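Local coordinates for dimethyladenosine transferase, putative (Plasmodium falciparum, PDB 2H1R), which probably methylates adenine bases of ribosomal RNA as an S-adenosyl-L-methionine-dependent dimethyltransferase, at residues A[238-241]-A[242-246]. Numbering follows the deposited sequence.
Sequences HNYK and NWCTL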
loop_
_atom_site.group_PDB
_atom_site.type_symbol
_atom_site.label_atom_id
_atom_site.label_comp_id
_atom_site.label_asym_id
_atom_site.label_seq_id
_atom_site.Cartn_x
_atom_site.Cartn_y
_atom_site.Cartn_z
ATOM N N HIS A 238 -27.678 2.000 -11.376
ATOM C CA HIS A 238 -27.802 3.407 -10.941
ATOM C C HIS A 238 -26.626 4.261 -11.422
ATOM O O HIS A 238 -26.831 5.344 -11.989
ATOM C CB HIS A 238 -27.898 3.520 -9.426
ATOM C CG HIS A 238 -28.166 4.923 -8.947
ATOM N ND1 HIS A 238 -29.339 5.591 -9.221
ATOM C CD2 HIS A 238 -27.403 5.778 -8.226
ATOM C CE1 HIS A 238 -29.290 6.798 -8.680
ATOM N NE2 HIS A 238 -28.127 6.934 -8.070
ATOM N N ASN A 239 -25.419 3.773 -11.166
ATOM C CA ASN A 239 -24.185 4.436 -11.616
ATOM C C ASN A 239 -24.106 4.525 -13.131
ATOM O O ASN A 239 -23.717 5.582 -13.670
ATOM C CB ASN A 239 -22.932 3.747 -11.047
ATOM C CG ASN A 239 -22.718 4.043 -9.587
ATOM O OD1 ASN A 239 -23.410 4.872 -8.989
ATOM N ND2 ASN A 239 -21.749 3.382 -9.002
ATOM N N TYR A 240 -24.500 3.462 -13.831
ATOM C CA TYR A 240 -24.560 3.479 -15.275
ATOM C C TYR A 240 -25.530 4.527 -15.827
ATOM O O TYR A 240 -25.196 5.262 -16.763
ATOM C CB TYR A 240 -24.931 2.108 -15.839
ATOM C CG TYR A 240 -25.105 2.065 -17.365
ATOM C CD1 TYR A 240 -24.020 2.237 -18.212
ATOM C CD2 TYR A 240 -26.368 1.841 -17.950
ATOM C CE1 TYR A 240 -24.141 2.202 -19.589
ATOM C CE2 TYR A 240 -26.506 1.780 -19.369
ATOM C CZ TYR A 240 -25.388 1.989 -20.174
ATOM O OH TYR A 240 -25.448 1.913 -21.543
ATOM N N LYS A 241 -26.728 4.603 -15.269
ATOM C CA LYS A 241 -27.661 5.645 -15.747
ATOM C C LYS A 241 -27.151 7.069 -15.459
ATOM O O LYS A 241 -27.304 7.960 -16.302
ATOM C CB LYS A 241 -29.047 5.423 -15.155
ATOM C CG LYS A 241 -29.734 4.189 -15.735
ATOM C CD LYS A 241 -30.891 3.780 -14.826
ATOM C CE LYS A 241 -31.677 2.602 -15.394
ATOM N NZ LYS A 241 -32.511 2.983 -16.560
ATOM N N ASN A 242 -26.558 7.269 -14.291
ATOM C CA ASN A 242 -25.933 8.547 -13.920
ATOM C C ASN A 242 -24.823 8.969 -14.896
ATOM O O ASN A 242 -24.783 10.135 -15.313
ATOM C CB ASN A 242 -25.322 8.502 -12.525
ATOM C CG ASN A 242 -26.330 8.790 -11.404
ATOM O OD1 ASN A 242 -27.495 9.068 -11.642
ATOM N ND2 ASN A 242 -25.856 8.695 -10.164
ATOM N N TRP A 243 -23.930 8.026 -15.240
ATOM C CA TRP A 243 -22.875 8.238 -16.232
ATOM C C TRP A 243 -23.451 8.647 -17.565
ATOM O O TRP A 243 -22.963 9.594 -18.230
ATOM C CB TRP A 243 -22.053 6.952 -16.430
ATOM C CG TRP A 243 -20.940 7.084 -17.466
ATOM C CD1 TRP A 243 -20.956 6.623 -18.743
ATOM C CD2 TRP A 243 -19.656 7.697 -17.273
ATOM N NE1 TRP A 243 -19.740 6.905 -19.368
ATOM C CE2 TRP A 243 -18.945 7.580 -18.483
ATOM C CE3 TRP A 243 -19.051 8.362 -16.194
ATOM C CZ2 TRP A 243 -17.636 8.082 -18.646
ATOM C CZ3 TRP A 243 -17.740 8.868 -16.349
ATOM C CH2 TRP A 243 -17.049 8.715 -17.581
ATOM N N CYS A 244 -24.489 7.911 -17.978
ATOM C CA CYS A 244 -25.196 8.215 -19.218
ATOM C C CYS A 244 -25.804 9.638 -19.234
ATOM O O CYS A 244 -25.682 10.326 -20.272
ATOM C CB CYS A 244 -26.231 7.135 -19.544
ATOM S SG CYS A 244 -25.567 5.658 -20.172
ATOM N N THR A 245 -26.388 10.107 -18.124
ATOM C CA THR A 245 -26.888 11.513 -18.103
ATOM C C THR A 245 -25.741 12.461 -18.184
ATOM O O THR A 245 -25.745 13.357 -19.039
ATOM C CB THR A 245 -27.628 12.041 -16.833
ATOM O OG1 THR A 245 -27.907 11.020 -15.873
ATOM C CG2 THR A 245 -28.917 12.808 -17.238
ATOM N N LEU A 246 -24.788 12.291 -17.261
ATOM C CA LEU A 246 -23.632 13.175 -17.162
ATOM C C LEU A 246 -22.980 13.384 -18.507
ATOM O O LEU A 246 -22.606 14.514 -18.857
ATOM C CB LEU A 246 -22.610 12.676 -16.141
ATOM C CG LEU A 246 -21.360 13.565 -15.988
ATOM C CD1 LEU A 246 -21.699 14.883 -15.274
ATOM C CD2 LEU A 246 -20.204 12.819 -15.310
HETATM O O HOH W 1 -23.496 7.546 -9.548
#
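Cys244, one turn further along the helix, lays its sulfur over one face of the Tyr240 ring. SG stands 3.9 Å from the ring centroid, shifted toward the hydroxyl end, where CZ is its nearest carbon. With CG anti to the backbone N (chi1 176°), the tyrosine ring projects from the helix and leans toward its C-terminal end, bringing CZ and CE1 beneath the sulfur. This is the buried side of the turn: Pro251 packs on both residues, Tyr259 meets the tyrosine ring at an angle, and Tyr240 OH is hydrogen-bonded to Val252 N.

The other side carries polar groups. Asn242 turns its amide toward the His238 ring, the two planes 62° apart, with OD1 above one face near the rim and ND2 3.6 Å from NE2. The same ND2 donates to a water at 2.7 Å, and that water donates in turn to Asn239 OD1, bridging the two asparagines. Asn239 ND2 bonds instead to the backbone O of Phe297.

Lys241 O takes two bonds from Thr245, one from N at 3.0 Å and one from OG1 at 3.1 Å, arriving from opposite faces of the carbonyl plane. A nearly eclipsed chi1 of -8° turns OG1 back toward that oxygen. Beneath runs the regular i to i+4 backbone ladder closing helix 230-246, in the helical C-terminal part that follows the methyltransferase sheet, away from the predicted cofactor site.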